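Local structure of outer membrane associated protein (Francisella tularensis subsp. tularensis, 6U83) at residues Gly75-Lys87 with Ala123-Ser135. The protein probably acts as an outer-membrane porin, this part being its OmpA-like domain, which holds a bound D-alanine. Numbering follows the deposited sequence.
Sequences GKKAIASFVNFIK and AVADYMKQLGLDS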
loop_
_atom_site.group_PDB
_atom_site.type_symbol
_atom_site.label_atom_id
_atom_site.label_comp_id
_atom_site.label_asym_id
_atom_site.label_seq_id
_atom_site.Cartn_x
_atom_site.Cartn_y
_atom_site.Cartn_z
ATOM N N GLY A 75 -1.040 5.478 8.542
ATOM C CA GLY A 75 -1.038 5.478 7.094
ATOM C C GLY A 75 -0.033 6.455 6.514
ATOM O O GLY A 75 0.757 6.097 5.635
ATOM N N LYS A 76 -0.026 7.697 7.013
ATOM C CA LYS A 76 0.858 8.706 6.437
ATOM C C LYS A 76 2.324 8.359 6.666
ATOM O O LYS A 76 3.160 8.557 5.780
ATOM C CB LYS A 76 0.551 10.075 7.021
ATOM C CG LYS A 76 -0.703 10.739 6.492
ATOM C CD LYS A 76 -1.087 11.885 7.427
ATOM C CE LYS A 76 -2.081 12.857 6.791
ATOM N NZ LYS A 76 -2.164 14.136 7.568
ATOM N N LYS A 77 2.668 7.855 7.846
ATOM C CA LYS A 77 4.051 7.440 8.052
ATOM C C LYS A 77 4.441 6.369 7.042
ATOM O O LYS A 77 5.475 6.477 6.372
ATOM C CB LYS A 77 4.262 6.953 9.487
ATOM C CG LYS A 77 4.434 8.087 10.491
ATOM C CD LYS A 77 4.971 7.576 11.832
ATOM C CE LYS A 77 5.244 8.719 12.807
ATOM N NZ LYS A 77 5.901 8.243 14.065
ATOM N N ALA A 78 3.593 5.351 6.875
ATOM C CA ALA A 78 3.903 4.280 5.928
ATOM C C ALA A 78 4.071 4.827 4.516
ATOM O O ALA A 78 5.039 4.502 3.819
ATOM C CB ALA A 78 2.805 3.213 5.952
ATOM N N ILE A 79 3.136 5.665 4.077
ATOM C CA ILE A 79 3.184 6.159 2.703
ATOM C C ILE A 79 4.474 6.936 2.462
ATOM O O ILE A 79 5.143 6.770 1.433
ATOM C CB ILE A 79 1.939 7.012 2.406
ATOM C CG1 ILE A 79 0.690 6.135 2.490
ATOM C CG2 ILE A 79 2.071 7.679 1.052
ATOM C CD1 ILE A 79 -0.589 6.920 2.496
ATOM N N ALA A 80 4.850 7.784 3.417
ATOM C CA ALA A 80 6.053 8.594 3.273
ATOM C C ALA A 80 7.281 7.729 3.042
ATOM O O ALA A 80 8.125 8.049 2.199
ATOM C CB ALA A 80 6.249 9.456 4.519
ATOM N N SER A 81 7.407 6.634 3.793
ATOM C CA SER A 81 8.536 5.734 3.592
ATOM C C SER A 81 8.426 5.000 2.267
ATOM O O SER A 81 9.434 4.764 1.591
ATOM C CB SER A 81 8.619 4.733 4.736
ATOM O OG SER A 81 9.052 5.378 5.916
ATOM N N PHE A 82 7.210 4.606 1.900
ATOM C CA PHE A 82 6.975 4.008 0.593
ATOM C C PHE A 82 7.452 4.932 -0.517
ATOM O O PHE A 82 8.150 4.505 -1.441
ATOM C CB PHE A 82 5.483 3.714 0.454
ATOM C CG PHE A 82 5.138 2.844 -0.702
ATOM C CD1 PHE A 82 5.522 1.522 -0.721
ATOM C CD2 PHE A 82 4.393 3.334 -1.746
ATOM C CE1 PHE A 82 5.187 0.717 -1.762
ATOM C CE2 PHE A 82 4.058 2.529 -2.787
ATOM C CZ PHE A 82 4.456 1.216 -2.797
ATOM N N VAL A 83 7.089 6.215 -0.432
ATOM C CA VAL A 83 7.466 7.173 -1.468
ATOM C C VAL A 83 8.974 7.389 -1.476
ATOM O O VAL A 83 9.595 7.493 -2.545
ATOM C CB VAL A 83 6.698 8.492 -1.266
ATOM C CG1 VAL A 83 7.234 9.577 -2.181
ATOM C CG2 VAL A 83 5.207 8.275 -1.500
ATOM N N ASN A 84 9.587 7.458 -0.288
ATOM C CA ASN A 84 11.032 7.641 -0.175
ATOM C C ASN A 84 11.794 6.535 -0.898
ATOM O O ASN A 84 12.865 6.779 -1.471
ATOM C CB ASN A 84 11.430 7.686 1.306
ATOM C CG ASN A 84 12.519 8.704 1.596
ATOM O OD1 ASN A 84 12.236 9.884 1.817
ATOM N ND2 ASN A 84 13.771 8.253 1.611
ATOM N N PHE A 85 11.249 5.320 -0.893
ATOM C CA PHE A 85 11.859 4.218 -1.625
ATOM C C PHE A 85 11.673 4.387 -3.129
ATOM O O PHE A 85 12.601 4.136 -3.910
ATOM C CB PHE A 85 11.246 2.911 -1.135
ATOM C CG PHE A 85 11.722 1.688 -1.864
ATOM C CD1 PHE A 85 12.983 1.181 -1.639
ATOM C CD2 PHE A 85 10.880 1.014 -2.724
ATOM C CE1 PHE A 85 13.409 0.044 -2.280
ATOM C CE2 PHE A 85 11.303 -0.123 -3.373
ATOM C CZ PHE A 85 12.570 -0.609 -3.149
ATOM N N ILE A 86 10.482 4.817 -3.549
ATOM C CA ILE A 86 10.219 5.050 -4.965
ATOM C C ILE A 86 11.161 6.116 -5.516
ATOM O O ILE A 86 11.755 5.946 -6.586
ATOM C CB ILE A 86 8.744 5.433 -5.175
ATOM C CG1 ILE A 86 7.848 4.240 -4.856
ATOM C CG2 ILE A 86 8.501 5.931 -6.600
ATOM C CD1 ILE A 86 6.432 4.650 -4.551
ATOM N N LYS A 87 11.320 7.228 -4.791
ATOM C CA LYS A 87 12.200 8.289 -5.276
ATOM C C LYS A 87 13.660 7.851 -5.286
ATOM O O LYS A 87 14.442 8.313 -6.125
ATOM C CB LYS A 87 12.032 9.553 -4.430
ATOM C CG LYS A 87 10.683 10.247 -4.581
ATOM C CD LYS A 87 10.689 11.661 -3.979
ATOM C CE LYS A 87 10.814 11.647 -2.460
ATOM N NZ LYS A 87 10.972 13.022 -1.898
ATOM N N ALA A 123 -7.031 9.319 -2.167
ATOM C CA ALA A 123 -6.422 9.881 -0.969
ATOM C C ALA A 123 -4.945 9.521 -0.898
ATOM O O ALA A 123 -4.081 10.399 -0.769
ATOM C CB ALA A 123 -7.157 9.375 0.279
ATOM N N VAL A 124 -4.642 8.220 -0.981
ATOM C CA VAL A 124 -3.251 7.771 -0.908
ATOM C C VAL A 124 -2.412 8.514 -1.936
ATOM O O VAL A 124 -1.341 9.053 -1.623
ATOM C CB VAL A 124 -3.156 6.248 -1.093
ATOM C CG1 VAL A 124 -1.713 5.845 -1.346
ATOM C CG2 VAL A 124 -3.660 5.544 0.140
ATOM N N ALA A 125 -2.922 8.595 -3.172
ATOM C CA ALA A 125 -2.159 9.200 -4.258
ATOM C C ALA A 125 -1.975 10.693 -4.039
ATOM O O ALA A 125 -0.917 11.245 -4.362
ATOM C CB ALA A 125 -2.845 8.942 -5.594
ATOM N N ASP A 126 -2.996 11.363 -3.501
ATOM C CA ASP A 126 -2.869 12.784 -3.208
ATOM C C ASP A 126 -1.704 13.042 -2.269
ATOM O O ASP A 126 -0.877 13.927 -2.522
ATOM C CB ASP A 126 -4.167 13.309 -2.605
ATOM C CG ASP A 126 -5.244 13.554 -3.649
ATOM O OD1 ASP A 126 -4.996 13.302 -4.852
ATOM O OD2 ASP A 126 -6.343 14.012 -3.261
ATOM N N TYR A 127 -1.611 12.260 -1.186
ATOM C CA TYR A 127 -0.534 12.450 -0.217
ATOM C C TYR A 127 0.827 12.187 -0.841
ATOM O O TYR A 127 1.791 12.916 -0.575
ATOM C CB TYR A 127 -0.740 11.539 0.989
ATOM C CG TYR A 127 0.179 11.882 2.147
ATOM C CD1 TYR A 127 0.129 13.138 2.750
ATOM C CD2 TYR A 127 1.093 10.955 2.640
ATOM C CE1 TYR A 127 0.966 13.461 3.813
ATOM C CE2 TYR A 127 1.930 11.270 3.708
ATOM C CZ TYR A 127 1.860 12.520 4.286
ATOM O OH TYR A 127 2.693 12.835 5.331
ATOM N N MET A 128 0.929 11.136 -1.655
ATOM C CA MET A 128 2.167 10.876 -2.380
ATOM C C MET A 128 2.609 12.107 -3.151
ATOM O O MET A 128 3.801 12.434 -3.189
ATOM C CB MET A 128 1.973 9.700 -3.332
ATOM C CG MET A 128 1.687 8.409 -2.624
ATOM S SD MET A 128 1.545 7.052 -3.786
ATOM C CE MET A 128 2.023 5.671 -2.747
ATOM N N LYS A 129 1.653 12.813 -3.758
ATOM C CA LYS A 129 1.995 14.002 -4.523
ATOM C C LYS A 129 2.495 15.116 -3.612
ATOM O O LYS A 129 3.456 15.817 -3.956
ATOM C CB LYS A 129 0.789 14.460 -5.351
ATOM C CG LYS A 129 0.496 13.563 -6.557
ATOM C CD LYS A 129 -0.697 14.053 -7.354
ATOM C CE LYS A 129 -1.937 13.206 -7.101
ATOM N NZ LYS A 129 -3.094 13.652 -7.953
ATOM N N GLN A 130 1.863 15.291 -2.443
ATOM C CA GLN A 130 2.351 16.275 -1.478
ATOM C C GLN A 130 3.808 16.014 -1.124
ATOM O O GLN A 130 4.582 16.954 -0.906
ATOM C CB GLN A 130 1.491 16.253 -0.212
ATOM C CG GLN A 130 0.062 16.739 -0.396
ATOM C CD GLN A 130 -0.769 16.577 0.867
ATOM O OE1 GLN A 130 -0.345 16.965 1.959
ATOM N NE2 GLN A 130 -1.954 15.990 0.725
ATOM N N LEU A 131 4.206 14.745 -1.090
ATOM C CA LEU A 131 5.548 14.341 -0.704
ATOM C C LEU A 131 6.601 14.555 -1.788
ATOM O O LEU A 131 7.761 14.189 -1.571
ATOM C CB LEU A 131 5.516 12.876 -0.292
ATOM C CG LEU A 131 4.589 12.648 0.901
ATOM C CD1 LEU A 131 4.524 11.180 1.273
ATOM C CD2 LEU A 131 5.056 13.468 2.079
ATOM N N GLY A 132 6.247 15.124 -2.936
ATOM C CA GLY A 132 7.211 15.378 -3.990
ATOM C C GLY A 132 7.288 14.328 -5.076
ATOM O O GLY A 132 8.241 14.350 -5.869
ATOM N N LEU A 133 6.329 13.406 -5.127
ATOM C CA LEU A 133 6.225 12.428 -6.200
ATOM C C LEU A 133 5.279 12.955 -7.271
ATOM O O LEU A 133 4.258 13.575 -6.965
ATOM C CB LEU A 133 5.721 11.090 -5.660
ATOM C CG LEU A 133 5.806 9.892 -6.601
ATOM C CD1 LEU A 133 7.260 9.529 -6.876
ATOM C CD2 LEU A 133 5.060 8.718 -6.002
ATOM N N ASP A 134 5.615 12.704 -8.526
ATOM C CA ASP A 134 4.904 13.339 -9.625
ATOM C C ASP A 134 3.672 12.535 -10.034
ATOM O O ASP A 134 3.703 11.302 -10.090
ATOM C CB ASP A 134 5.868 13.532 -10.790
ATOM C CG ASP A 134 7.199 14.114 -10.330
ATOM O OD1 ASP A 134 7.205 15.254 -9.815
ATOM O OD2 ASP A 134 8.229 13.414 -10.432
ATOM N N SER A 135 2.579 13.253 -10.320
ATOM C CA SER A 135 1.270 12.635 -10.509
ATOM C C SER A 135 1.245 11.662 -11.678
ATOM O O SER A 135 0.402 10.757 -11.696
ATOM C CB SER A 135 0.205 13.712 -10.728
ATOM O OG SER A 135 0.326 14.287 -12.022
#
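The Tyr127 ring is sandwiched between Lys76 and Leu131, with Ile79 at its edge, where the two helices of this OmpA-like domain pack against each other at a steep angle on its mixed beta sheet. The axes of 75-87 and 123-130 approach to 9.8 Å, and their N-to-C directions differ by 58°. Lys76 lays its CG methylene over one face of the phenol, toward the rim, a CH-pi contact with CG 4.0 Å from the Tyr127 ring centroid; its chain runs on extended, crossing the tyrosine at about a right angle. Leu131 CG covers the opposite face toward its rim, and Ile79 CG2 comes in at the edge, in the ring plane, 3.8 Å from Tyr127 CD2. With Tyr127 CG anti to its backbone nitrogen (chi1 -168°), the ring reaches across to the first turns of 75-87. Ile79 is forked: CG2 also meets Met128 CG, whereas CD1 points deeper, to both methyls of Val124. Beneath, Met128 stretches out toward the sheet until its CE methyl lies at the edge of the Phe82 ring, 3.5 Å from CD2. Val96 touches both Met128 and Val124, and Val94 touches Phe82 and Ile86, so strand 94-98 floors the interface. Val83 also forks, CG2 packing 3.7 Å from Met128 CG and CG1 facing Leu133 CB, while Leu131 CD1 rests on the Ala80 backbone, 3.6 Å from CA. Gly132, with positive phi, ends helix 110-130 in a Schellman motif and turns the chain so that buried Leu133 swings back against 75-87, where its CD1 meets Ile86 CG2. Over this turn Lys87 bends at chi3 (-68°), bringing NZ to a weak hydrogen bond with Leu131 O at 3.4 Å.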